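Local coordinates for ribosome-inactivating protein (Lychnis chalcedonica, PDB 2G5X) that belongs to the plant ribosome-inactivating proteins and, under the name lychnin, forms a single chain in which a mixed beta sheet packs with a largely helical region, at residues K30-P35 with K212-G217; D90-L95 with E107-A112; L133-S138 with S164-A169; Q141-A146 with A158-I163; S204-Q209 with E224-G229. All coordinates share one frame; numbering follows the deposited sequence.

Contact 1 (K30-P35 with K212-G217); sequences KVCNIP and KSCKLG
Cys32 and Cys214 are joined by a disulfide, SG to SG 2.0 Å, and this covalent link makes nearly all of the contact. Followed outward, the side chain of Cys32 leaves its backbone towards residues 212-217. Its CB stands 3.1 Å from Cys214 SG and 3.9 Å from Cys214 CB, the short spacings that a sulfur-sulfur bond imposes. One atom further, Cys32 SG carries the bond itself and also lies 4.1 Å from Ser213 O, a van der Waals neighbour. Each sulfur is anti to its carbonyl carbon and beside the backbone N (chi1 -59° in Cys32), and from there the two meet between the loops. The torsion about the S-S bond is -90°, close to the relaxed value and of left-handed sense, so the bridge shows no sign of torsional strain there, and the two CA atoms lie 5.6 Å apart. The half contributed by 30-35 sits on a type I' beta turn from Val31 to Ile34, with Cys32 as its second residue. Reciprocal backbone bonds close that turn as in a two-residue beta hairpin: Ile34 N reaches Val31 O at 2.9 Å and Val31 N reaches Ile34 O at a similar length. Across the bridge, Cys214 is spanned by an ST turn, in which Ser213 OG accepts from Lys215 N at 3.2 Å. Neither segment is a regular helix or strand, and Cys32 also touches Tyr210 of helix 203-210. Further out, Lys30 NZ forms a salt bridge with Glu22 OE1.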
# COMPACT_ATOMS: atom_id res chain seq x y z
N LYS A 30 9.95 -1.39 19.57
CA LYS A 30 8.59 -0.95 19.32
C LYS A 30 8.18 0.03 20.41
O LYS A 30 8.83 0.13 21.45
CB LYS A 30 7.64 -2.14 19.31
CG LYS A 30 7.91 -3.16 18.21
CD LYS A 30 6.84 -4.24 18.18
CE LYS A 30 7.06 -5.20 17.03
NZ LYS A 30 6.01 -6.26 16.99
N VAL A 31 7.09 0.75 20.16
CA VAL A 31 6.56 1.72 21.11
C VAL A 31 5.11 1.31 21.39
O VAL A 31 4.31 1.20 20.47
CB VAL A 31 6.61 3.16 20.53
CG1 VAL A 31 5.95 4.14 21.49
CG2 VAL A 31 8.05 3.55 20.28
N CYS A 32 4.79 1.08 22.66
CA CYS A 32 3.45 0.64 23.04
C CYS A 32 3.14 -0.65 22.28
O CYS A 32 1.98 -0.94 21.96
CB CYS A 32 2.40 1.71 22.70
SG CYS A 32 2.65 3.34 23.48
N ASN A 33 4.20 -1.41 22.00
CA ASN A 33 4.12 -2.68 21.27
C ASN A 33 3.63 -2.49 19.84
O ASN A 33 2.91 -3.33 19.30
CB ASN A 33 3.23 -3.68 22.01
CG ASN A 33 3.39 -5.10 21.49
OD1 ASN A 33 4.49 -5.51 21.13
ND2 ASN A 33 2.30 -5.85 21.47
N ILE A 34 4.03 -1.38 19.23
CA ILE A 34 3.66 -1.07 17.85
C ILE A 34 4.96 -0.77 17.09
O ILE A 34 5.80 -0.02 17.57
CB ILE A 34 2.77 0.19 17.77
CG1 ILE A 34 1.51 0.01 18.63
CG2 ILE A 34 2.38 0.46 16.31
CD1 ILE A 34 0.70 1.28 18.77
N PRO A 35 5.14 -1.36 15.89
CA PRO A 35 6.37 -1.09 15.14
C PRO A 35 6.43 0.37 14.68
O PRO A 35 5.40 1.00 14.45
CB PRO A 35 6.29 -2.08 13.98
CG PRO A 35 4.83 -2.26 13.77
CD PRO A 35 4.28 -2.33 15.18
N LYS A 212 4.34 9.74 23.23
CA LYS A 212 4.26 10.36 24.56
C LYS A 212 3.36 9.62 25.55
O LYS A 212 3.45 9.84 26.76
CB LYS A 212 3.77 11.81 24.43
CG LYS A 212 4.64 12.69 23.55
CD LYS A 212 4.22 14.15 23.63
CE LYS A 212 2.78 14.35 23.21
NZ LYS A 212 2.34 15.77 23.36
N SER A 213 2.50 8.75 25.04
CA SER A 213 1.59 7.98 25.89
C SER A 213 0.96 6.83 25.12
O SER A 213 0.70 6.95 23.92
CB SER A 213 0.48 8.89 26.44
OG SER A 213 -0.46 8.16 27.20
N CYS A 214 0.71 5.72 25.80
CA CYS A 214 0.10 4.56 25.16
C CYS A 214 -1.42 4.60 25.28
O CYS A 214 -2.13 3.81 24.65
CB CYS A 214 0.63 3.26 25.75
SG CYS A 214 2.41 2.99 25.47
N LYS A 215 -1.93 5.52 26.10
CA LYS A 215 -3.36 5.69 26.29
C LYS A 215 -3.66 7.16 26.03
O LYS A 215 -3.50 8.01 26.91
CB LYS A 215 -3.76 5.30 27.71
CG LYS A 215 -3.64 3.80 27.98
CD LYS A 215 -4.01 3.45 29.40
CE LYS A 215 -3.86 1.95 29.65
NZ LYS A 215 -4.12 1.59 31.07
N LEU A 216 -4.11 7.44 24.81
CA LEU A 216 -4.38 8.81 24.38
C LEU A 216 -5.68 9.45 24.87
O LEU A 216 -5.67 10.60 25.31
CB LEU A 216 -4.34 8.87 22.85
CG LEU A 216 -3.07 8.31 22.20
CD1 LEU A 216 -2.78 9.06 20.91
CD2 LEU A 216 -1.89 8.43 23.16
N GLY A 217 -6.78 8.72 24.77
CA GLY A 217 -8.05 9.28 25.18
C GLY A 217 -8.69 9.97 23.99
O GLY A 217 -7.99 10.56 23.15

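Contact 2 (D90-L95 with E107-A112); sequences DEYRAL and EVLAPA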
# COMPACT_ATOMS: atom_id res chain seq x y z
N ASP A 90 6.90 10.40 -11.14
CA ASP A 90 7.61 11.31 -10.24
C ASP A 90 8.66 10.64 -9.37
O ASP A 90 9.33 11.29 -8.58
CB ASP A 90 6.61 12.09 -9.37
CG ASP A 90 5.75 11.19 -8.50
OD1 ASP A 90 5.55 10.01 -8.87
OD2 ASP A 90 5.27 11.66 -7.46
N GLU A 91 8.81 9.32 -9.52
CA GLU A 91 9.80 8.56 -8.76
C GLU A 91 10.82 7.95 -9.72
O GLU A 91 11.89 7.50 -9.29
CB GLU A 91 9.12 7.43 -7.98
CG GLU A 91 8.29 7.87 -6.77
CD GLU A 91 9.14 8.32 -5.59
OE1 GLU A 91 10.37 8.12 -5.61
OE2 GLU A 91 8.56 8.87 -4.62
N TYR A 92 10.50 7.94 -11.01
CA TYR A 92 11.37 7.35 -12.04
C TYR A 92 12.79 7.90 -12.11
O TYR A 92 13.75 7.13 -12.13
CB TYR A 92 10.71 7.48 -13.42
CG TYR A 92 11.47 6.78 -14.54
CD1 TYR A 92 11.32 5.41 -14.76
CD2 TYR A 92 12.34 7.49 -15.36
CE1 TYR A 92 12.02 4.77 -15.79
CE2 TYR A 92 13.05 6.86 -16.38
CZ TYR A 92 12.89 5.50 -16.59
OH TYR A 92 13.59 4.88 -17.60
N ARG A 93 12.94 9.22 -12.16
CA ARG A 93 14.28 9.79 -12.24
C ARG A 93 15.18 9.42 -11.06
O ARG A 93 16.36 9.15 -11.23
CB ARG A 93 14.22 11.32 -12.36
CG ARG A 93 13.58 11.83 -13.65
CD ARG A 93 14.25 11.25 -14.90
NE ARG A 93 13.76 11.90 -16.11
CZ ARG A 93 14.27 13.00 -16.63
NH1 ARG A 93 15.32 13.59 -16.06
NH2 ARG A 93 13.73 13.54 -17.72
N ALA A 94 14.60 9.37 -9.86
CA ALA A 94 15.39 9.04 -8.67
C ALA A 94 15.67 7.56 -8.46
O ALA A 94 16.72 7.20 -7.93
CB ALA A 94 14.71 9.62 -7.44
N LEU A 95 14.75 6.70 -8.89
CA LEU A 95 14.90 5.27 -8.66
C LEU A 95 15.23 4.36 -9.85
O LEU A 95 15.72 3.25 -9.64
CB LEU A 95 13.63 4.74 -7.98
CG LEU A 95 13.07 5.55 -6.80
CD1 LEU A 95 11.81 4.89 -6.27
CD2 LEU A 95 14.11 5.65 -5.69
N GLU A 107 14.21 -8.12 -14.24
CA GLU A 107 15.06 -8.48 -15.37
C GLU A 107 15.25 -7.31 -16.33
O GLU A 107 16.23 -7.25 -17.07
CB GLU A 107 14.47 -9.68 -16.11
CG GLU A 107 14.52 -10.97 -15.32
CD GLU A 107 13.80 -12.12 -16.00
OE1 GLU A 107 12.55 -12.13 -16.01
OE2 GLU A 107 14.49 -13.02 -16.54
N VAL A 108 14.30 -6.38 -16.32
CA VAL A 108 14.37 -5.21 -17.18
C VAL A 108 13.68 -4.00 -16.56
O VAL A 108 12.75 -4.14 -15.77
CB VAL A 108 13.73 -5.46 -18.58
CG1 VAL A 108 14.48 -6.58 -19.31
CG2 VAL A 108 12.26 -5.80 -18.42
N LEU A 109 14.16 -2.81 -16.91
CA LEU A 109 13.57 -1.56 -16.45
C LEU A 109 12.60 -1.14 -17.55
O LEU A 109 13.01 -0.97 -18.70
CB LEU A 109 14.65 -0.48 -16.29
CG LEU A 109 14.13 0.95 -16.08
CD1 LEU A 109 13.52 1.08 -14.68
CD2 LEU A 109 15.27 1.95 -16.25
N ALA A 110 11.33 -0.99 -17.21
CA ALA A 110 10.33 -0.58 -18.20
C ALA A 110 10.24 0.93 -18.20
O ALA A 110 10.80 1.60 -17.33
CB ALA A 110 8.97 -1.19 -17.86
N PRO A 111 9.55 1.51 -19.19
CA PRO A 111 9.41 2.97 -19.25
C PRO A 111 8.63 3.46 -18.03
O PRO A 111 7.97 2.67 -17.36
CB PRO A 111 8.64 3.19 -20.55
CG PRO A 111 9.03 2.02 -21.40
CD PRO A 111 9.00 0.88 -20.40
N ALA A 112 8.71 4.75 -17.75
CA ALA A 112 7.99 5.31 -16.61
C ALA A 112 6.49 5.09 -16.78
O ALA A 112 5.98 5.09 -17.90
CB ALA A 112 8.28 6.81 -16.49
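Tyr92 carries the contact, laying its ring among Leu109, Ala110 and Ala112. Walking along 90-95, Asp90 comes first and looks elsewhere, with OD2 hydrogen-bonded to Ser117 OG. Glu91 likewise sends its carboxylate to another part of the chain, where OE1 forms a salt bridge with Arg64 NH2. Its backbone does local work, for Glu91 O accepts from Leu95 N at 3.0 Å across the single short turn of helix 92-95. Tyr92 follows, and its CG lies anti to the backbone N (chi1 -174°), which sends the ring out from the helix to the other segment. Ala112 CB sits over one face of that ring in a CH-pi contact, 4.1 Å from the centroid and 27° off the normal. The methyl is displaced towards the root of the ring, as its 3.7 Å approach to Tyr92 CG indicates. At the ring edge, near its plane, Ala110 O comes to 3.7 Å from Tyr92 CE1. Leu109 serves the outer end with two branches: CD2 meets Tyr92 OH at 3.6 Å, while CD1 stands 4.1 Å from Tyr92 CE1 in an oblique approach. No hydrogen bond links the segments, so the fit rests on these apolar and van der Waals touches at the protein surface. Finally, Leu95 turns inward onto Val71, Phe87 and Ile102. Between parallel neighbours 83-87 and 108-109 the chain passes through helices 92-95 and 99-102, so Tyr92 packs the start of a beta-alpha-beta crossover onto 108-109, an edge strand of the mixed sheet, and the loop just after it.

Contact 3 (L133-S138 with S164-A169); sequences LSLGVS and SIQMVA
The entry into helix 137-145 is packed against the long helix 154-173 here, Leu135 meeting Gln166 and Gly136 meeting Met167. Met167 makes the closest approach. Its sulfur accepts a weak hydrogen bond from Gly136 N, 3.5 Å to Met167 SD with an N-H...S angle of 144°. A bend at the last torsion (chi3 76°) then carries the methyl along the glycine backbone, where Met167 CE lies 3.4 Å from Gly136 C and 3.8 Å from Val137 N. Gly136 is the N-cap residue of helix 137-145, and its backbone angles would drive a side chain into the preceding carbonyl, which accounts for a glycine at this point. The opposing helix contains a wider pi-type turn at 165-169, although Val168 N still bonds to Ser164 O at 2.8 Å. On that turn Gln166 gives its aliphatic part to the contact. Leu135 CD2 touches Gln166 CG at 3.8 Å and Gln166 CB at the same separation, the two side chains crossing at about a right angle. All the touching residues are buried. Outside the pair, Leu135 rests on Phe190, and Met167 O accepts a hydrogen bond from Tyr13 OH.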
# COMPACT_ATOMS: atom_id res chain seq x y z
N LEU A 133 -13.94 5.51 -4.07
CA LEU A 133 -13.34 4.41 -4.81
C LEU A 133 -13.81 3.08 -4.22
O LEU A 133 -13.76 2.89 -3.00
CB LEU A 133 -11.81 4.49 -4.72
CG LEU A 133 -11.01 3.29 -5.24
CD1 LEU A 133 -11.24 3.10 -6.73
CD2 LEU A 133 -9.53 3.53 -4.96
N SER A 134 -14.29 2.18 -5.06
CA SER A 134 -14.77 0.87 -4.60
C SER A 134 -13.59 0.02 -4.13
O SER A 134 -12.68 -0.27 -4.90
CB SER A 134 -15.52 0.16 -5.73
OG SER A 134 -16.85 0.63 -5.84
N LEU A 135 -13.63 -0.39 -2.86
CA LEU A 135 -12.57 -1.20 -2.26
C LEU A 135 -13.05 -2.62 -1.94
O LEU A 135 -14.25 -2.85 -1.75
CB LEU A 135 -12.09 -0.55 -0.96
CG LEU A 135 -11.76 0.95 -1.00
CD1 LEU A 135 -11.42 1.43 0.40
CD2 LEU A 135 -10.60 1.20 -1.96
N GLY A 136 -12.12 -3.56 -1.86
CA GLY A 136 -12.47 -4.93 -1.54
C GLY A 136 -11.74 -5.95 -2.41
O GLY A 136 -11.10 -5.58 -3.39
N VAL A 137 -11.83 -7.22 -2.03
CA VAL A 137 -11.17 -8.29 -2.78
C VAL A 137 -11.52 -8.33 -4.27
O VAL A 137 -10.62 -8.36 -5.11
CB VAL A 137 -11.48 -9.66 -2.14
CG1 VAL A 137 -10.97 -10.80 -3.03
CG2 VAL A 137 -10.82 -9.74 -0.76
N SER A 138 -12.80 -8.33 -4.60
CA SER A 138 -13.21 -8.38 -6.01
C SER A 138 -12.73 -7.15 -6.77
O SER A 138 -12.27 -7.26 -7.91
CB SER A 138 -14.73 -8.50 -6.12
OG SER A 138 -15.18 -9.67 -5.46
N SER A 164 -4.81 -0.55 -3.93
CA SER A 164 -3.71 -1.18 -3.21
C SER A 164 -3.26 -0.34 -2.01
O SER A 164 -2.98 -0.86 -0.94
CB SER A 164 -2.52 -1.41 -4.14
OG SER A 164 -2.83 -2.38 -5.13
N ILE A 165 -3.20 0.98 -2.20
CA ILE A 165 -2.80 1.87 -1.11
C ILE A 165 -3.77 1.77 0.06
O ILE A 165 -3.36 1.64 1.22
CB ILE A 165 -2.71 3.33 -1.61
CG1 ILE A 165 -1.52 3.47 -2.57
CG2 ILE A 165 -2.58 4.29 -0.44
CD1 ILE A 165 -1.48 4.79 -3.33
N GLN A 166 -5.06 1.79 -0.23
CA GLN A 166 -6.09 1.70 0.81
C GLN A 166 -6.04 0.37 1.56
O GLN A 166 -6.00 0.34 2.79
CB GLN A 166 -7.48 1.86 0.18
CG GLN A 166 -7.77 3.24 -0.36
CD GLN A 166 -8.26 4.20 0.71
OE1 GLN A 166 -7.61 4.37 1.74
NE2 GLN A 166 -9.41 4.82 0.47
N MET A 167 -6.06 -0.73 0.81
CA MET A 167 -6.08 -2.07 1.39
C MET A 167 -4.78 -2.59 1.98
O MET A 167 -4.80 -3.48 2.82
CB MET A 167 -6.61 -3.06 0.35
CG MET A 167 -8.05 -2.77 -0.09
SD MET A 167 -8.68 -3.88 -1.37
CE MET A 167 -9.00 -5.35 -0.41
N VAL A 168 -3.65 -2.03 1.55
CA VAL A 168 -2.35 -2.48 2.05
C VAL A 168 -1.69 -1.46 2.98
O VAL A 168 -1.47 -1.74 4.16
CB VAL A 168 -1.39 -2.81 0.87
CG1 VAL A 168 -0.06 -3.35 1.41
CG2 VAL A 168 -2.03 -3.84 -0.05
N ALA A 169 -1.39 -0.27 2.46
CA ALA A 169 -0.72 0.76 3.26
C ALA A 169 -1.56 1.39 4.38
O ALA A 169 -1.14 1.40 5.53
CB ALA A 169 -0.16 1.85 2.35

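Contact 4 (Q141-A146 with A158-I163); sequences QTAFTA and AKFALI
Ala143 and Phe160 bring helices 141-145 and 158-163 together in a roughly antiparallel, clearly skewed pair, their local axes approaching to 8.7 Å at an angle of 142° and the two CA atoms to 4.9 Å. The short side chain of Ala143 is consistent with such closeness. Ala143 CB presses against the opposing backbone at Phe160 CA, 3.8 Å away, and also meets Ile163 CD1 at 3.8 Å, the tip of the longer isoleucine branch. Phe160 CB adds a third apolar neighbour, 4.1 Å from Ala143 CB. With CG anti to the backbone N (chi1 168°), the Phe160 ring swings along the flank of helix 141-145 instead of pushing between the axes. There its CD1 lies 3.9 Å from Phe144 CA, and its CE1 stands 4.2 Å from Phe144 CD1. The two rings meet obliquely, so no stack is formed; the contact is apolar packing without a hydrogen bond across it. Both aromatic side chains reach Ile59 of strand 58-64, and Phe160 also touches Leu61, so the helical pair is laid against the sheet on this side. Leu140, a turn earlier on helix 137-145, covers Phe160 and Ile163, while Ala158 and Leu162 of the other helix face helix 119-126.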
# COMPACT_ATOMS: atom_id res chain seq x y z
N GLN A 141 -9.05 -7.53 -7.46
CA GLN A 141 -8.78 -8.55 -8.48
C GLN A 141 -9.04 -7.99 -9.88
O GLN A 141 -8.27 -8.24 -10.81
CB GLN A 141 -9.66 -9.79 -8.25
CG GLN A 141 -9.37 -10.54 -6.96
CD GLN A 141 -10.32 -11.71 -6.75
OE1 GLN A 141 -11.43 -11.71 -7.26
NE2 GLN A 141 -9.88 -12.70 -5.97
N THR A 142 -10.12 -7.23 -10.02
CA THR A 142 -10.48 -6.64 -11.31
C THR A 142 -9.43 -5.62 -11.76
O THR A 142 -9.01 -5.62 -12.92
CB THR A 142 -11.86 -5.94 -11.24
OG1 THR A 142 -12.87 -6.93 -11.00
CG2 THR A 142 -12.16 -5.23 -12.55
N ALA A 143 -8.99 -4.77 -10.83
CA ALA A 143 -8.00 -3.75 -11.15
C ALA A 143 -6.67 -4.41 -11.53
O ALA A 143 -5.97 -3.96 -12.44
CB ALA A 143 -7.80 -2.82 -9.96
N PHE A 144 -6.33 -5.48 -10.82
CA PHE A 144 -5.11 -6.24 -11.06
C PHE A 144 -5.11 -6.77 -12.50
O PHE A 144 -4.13 -6.61 -13.25
CB PHE A 144 -5.05 -7.39 -10.05
CG PHE A 144 -3.77 -8.20 -10.07
CD1 PHE A 144 -3.01 -8.32 -8.91
CD2 PHE A 144 -3.37 -8.89 -11.21
CE1 PHE A 144 -1.87 -9.13 -8.89
CE2 PHE A 144 -2.23 -9.69 -11.20
CZ PHE A 144 -1.48 -9.82 -10.04
N THR A 145 -6.21 -7.39 -12.90
CA THR A 145 -6.36 -7.97 -14.23
C THR A 145 -6.21 -6.95 -15.37
O THR A 145 -5.72 -7.29 -16.45
CB THR A 145 -7.72 -8.68 -14.37
OG1 THR A 145 -7.78 -9.74 -13.40
CG2 THR A 145 -7.89 -9.27 -15.76
N ALA A 146 -6.62 -5.72 -15.13
CA ALA A 146 -6.52 -4.68 -16.15
C ALA A 146 -5.11 -4.14 -16.29
O ALA A 146 -4.81 -3.37 -17.21
CB ALA A 146 -7.49 -3.54 -15.83
N ALA A 158 -3.63 3.91 -12.21
CA ALA A 158 -4.03 4.74 -11.07
C ALA A 158 -5.07 4.05 -10.17
O ALA A 158 -4.98 4.14 -8.94
CB ALA A 158 -4.58 6.08 -11.56
N LYS A 159 -6.04 3.38 -10.78
CA LYS A 159 -7.08 2.70 -10.02
C LYS A 159 -6.49 1.55 -9.21
O LYS A 159 -6.80 1.39 -8.03
CB LYS A 159 -8.16 2.18 -10.97
CG LYS A 159 -9.04 3.26 -11.56
CD LYS A 159 -10.38 2.69 -11.98
CE LYS A 159 -10.99 1.83 -10.89
NZ LYS A 159 -12.44 1.60 -11.16
N PHE A 160 -5.64 0.76 -9.86
CA PHE A 160 -4.98 -0.37 -9.20
C PHE A 160 -4.15 0.13 -8.01
O PHE A 160 -4.17 -0.46 -6.93
CB PHE A 160 -4.08 -1.10 -10.20
CG PHE A 160 -3.16 -2.10 -9.56
CD1 PHE A 160 -3.66 -3.24 -8.94
CD2 PHE A 160 -1.78 -1.90 -9.55
CE1 PHE A 160 -2.81 -4.16 -8.32
CE2 PHE A 160 -0.92 -2.81 -8.93
CZ PHE A 160 -1.44 -3.94 -8.32
N ALA A 161 -3.43 1.22 -8.22
CA ALA A 161 -2.59 1.80 -7.17
C ALA A 161 -3.39 2.31 -5.97
O ALA A 161 -3.03 2.06 -4.83
CB ALA A 161 -1.74 2.93 -7.75
N LEU A 162 -4.48 3.03 -6.24
CA LEU A 162 -5.30 3.57 -5.16
C LEU A 162 -5.95 2.48 -4.31
O LEU A 162 -6.00 2.59 -3.09
CB LEU A 162 -6.37 4.50 -5.73
CG LEU A 162 -5.88 5.88 -6.16
CD1 LEU A 162 -6.98 6.60 -6.93
CD2 LEU A 162 -5.46 6.68 -4.94
N ILE A 163 -6.43 1.42 -4.95
CA ILE A 163 -7.05 0.33 -4.21
C ILE A 163 -5.99 -0.35 -3.35
O ILE A 163 -6.24 -0.69 -2.19
CB ILE A 163 -7.70 -0.70 -5.16
CG1 ILE A 163 -8.85 -0.05 -5.94
CG2 ILE A 163 -8.23 -1.88 -4.35
CD1 ILE A 163 -9.45 -0.95 -7.03

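Contact 5 (S204-Q209 with E224-G229); sequences SKISEQ and EEMKLG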
# COMPACT_ATOMS: atom_id res chain seq x y z
N SER A 204 0.34 11.09 11.02
CA SER A 204 1.48 11.70 11.71
C SER A 204 1.11 12.31 13.06
O SER A 204 1.82 12.12 14.05
CB SER A 204 2.13 12.77 10.82
OG SER A 204 3.22 13.38 11.49
N LYS A 205 0.01 13.05 13.11
CA LYS A 205 -0.41 13.69 14.35
C LYS A 205 -0.76 12.69 15.45
O LYS A 205 -0.48 12.92 16.62
CB LYS A 205 -1.58 14.64 14.10
CG LYS A 205 -1.17 15.89 13.32
CD LYS A 205 -2.33 16.83 13.10
CE LYS A 205 -1.88 18.07 12.34
NZ LYS A 205 -0.84 18.83 13.09
N ILE A 206 -1.37 11.57 15.06
CA ILE A 206 -1.73 10.54 16.03
C ILE A 206 -0.46 9.82 16.47
O ILE A 206 -0.27 9.55 17.66
CB ILE A 206 -2.71 9.52 15.40
CG1 ILE A 206 -4.03 10.22 15.08
CG2 ILE A 206 -2.93 8.34 16.36
CD1 ILE A 206 -4.97 9.40 14.21
N SER A 207 0.42 9.54 15.51
CA SER A 207 1.68 8.87 15.82
C SER A 207 2.47 9.67 16.85
O SER A 207 3.04 9.10 17.78
CB SER A 207 2.53 8.71 14.56
OG SER A 207 3.66 7.89 14.79
N GLU A 208 2.50 10.99 16.69
CA GLU A 208 3.23 11.86 17.62
C GLU A 208 2.82 11.63 19.07
O GLU A 208 3.68 11.56 19.96
CB GLU A 208 3.00 13.33 17.27
CG GLU A 208 3.63 13.79 15.97
CD GLU A 208 3.42 15.27 15.70
OE1 GLU A 208 3.92 15.76 14.66
OE2 GLU A 208 2.75 15.94 16.52
N GLN A 209 1.52 11.51 19.30
CA GLN A 209 1.02 11.30 20.65
C GLN A 209 1.39 9.94 21.22
O GLN A 209 1.66 9.83 22.42
CB GLN A 209 -0.50 11.50 20.67
CG GLN A 209 -0.92 12.92 20.36
CD GLN A 209 -0.16 13.94 21.19
OE1 GLN A 209 -0.19 13.89 22.42
NE2 GLN A 209 0.54 14.85 20.52
N GLU A 224 -10.50 4.13 19.48
CA GLU A 224 -10.45 3.00 18.54
C GLU A 224 -9.97 3.44 17.16
O GLU A 224 -9.20 2.73 16.51
CB GLU A 224 -11.83 2.34 18.43
CG GLU A 224 -12.29 1.66 19.72
CD GLU A 224 -12.81 2.65 20.75
OE1 GLU A 224 -12.75 2.33 21.95
OE2 GLU A 224 -13.28 3.74 20.35
N GLU A 225 -10.43 4.60 16.70
CA GLU A 225 -10.01 5.10 15.40
C GLU A 225 -8.51 5.39 15.41
O GLU A 225 -7.83 5.22 14.39
CB GLU A 225 -10.77 6.39 15.06
CG GLU A 225 -12.14 6.15 14.46
CD GLU A 225 -12.96 7.42 14.35
OE1 GLU A 225 -13.93 7.43 13.56
OE2 GLU A 225 -12.65 8.40 15.06
N MET A 226 -7.99 5.79 16.57
CA MET A 226 -6.58 6.12 16.71
C MET A 226 -5.65 4.94 16.99
O MET A 226 -4.44 5.12 17.08
CB MET A 226 -6.39 7.18 17.80
CG MET A 226 -7.04 8.52 17.49
SD MET A 226 -6.56 9.82 18.65
CE MET A 226 -7.61 9.41 20.05
N LYS A 227 -6.21 3.74 17.13
CA LYS A 227 -5.40 2.56 17.40
C LYS A 227 -4.51 2.24 16.19
O LYS A 227 -4.96 1.63 15.22
CB LYS A 227 -6.30 1.36 17.70
CG LYS A 227 -5.72 0.35 18.69
CD LYS A 227 -6.09 0.72 20.12
CE LYS A 227 -5.30 -0.11 21.13
NZ LYS A 227 -5.66 0.23 22.53
N LEU A 228 -3.25 2.66 16.25
CA LEU A 228 -2.34 2.44 15.13
C LEU A 228 -1.68 1.07 15.08
O LEU A 228 -1.41 0.46 16.12
CB LEU A 228 -1.27 3.53 15.12
CG LEU A 228 -1.80 4.96 15.07
CD1 LEU A 228 -0.64 5.93 15.01
CD2 LEU A 228 -2.71 5.14 13.86
N GLY A 229 -1.43 0.59 13.86
CA GLY A 229 -0.77 -0.69 13.66
C GLY A 229 0.68 -0.47 13.28
O GLY A 229 1.49 -1.40 13.28
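Ile206, on helix 203-210, packs onto the type I beta turn Glu224-Lys227 and the residue after it, joining the helix to the loop that follows it in the chain. Apolar contacts dominate. Ile206 CG2 is the central atom: Leu228 CD1 lies 3.6 Å from it and Met226 CB 3.9 Å. This methyl is anti to the backbone N; the longer branch of Ile206 is anti to the carbonyl carbon, beside the backbone N, and its CD1 meets Met226 CG at 4.0 Å. Two loop side chains therefore share the isoleucine, Leu228 at CG2 and Met226 at both CG2 and CD1, each passing it at a slant. Met226 bends away beyond CG, and its CE instead packs on Gly217 O.

Contacts with backbone atoms form a second group. Ile206 CG2 touches Met226 O at 3.6 Å, a carbonyl that also receives a weak hydrogen bond from Tyr210 OH.

Hydrogen bonds hold each partner in shape but do not cross between the segments. Lys227 N donates to Glu224 O at 3.2 Å, closing the beta turn, and Glu225 is fixed outside by a salt bridge from OE1 to Arg195 NE. In the conformer described, Ser207 OG pairs with Leu232 N, so its hydroxyl serves the C-terminal tail. What Ser207 offers to Leu228 is its helical backbone and CB: Leu228 CD1 rests 3.8 Å from Ser207 N and 4.2 Å from Ser207 CB.

Overall arrangement
Two groups and an outlier emerge. Contacts 1 and 5 have centres 9 Å apart and touch directly: Leu216 CD1 packs on Gln209 CB at 3.3 Å, and Ile34 CD1 on Leu228 O at 3.5 Å. Their segments alternate along the chain, so the disulfide ties an early loop to the same C-terminal region that folds over helix 203-210. Contacts 3 and 4, also 9 Å between centres, share helices 137-145 and 154-173 and meet where Leu133 CD2 reaches Leu162 CB at 3.4 Å. Contact 2 stands at the far edge, its centre 37 Å from that of contact 1 across the chain's centre. Contacts 3 and 5 come within about 8 Å at their nearest atoms.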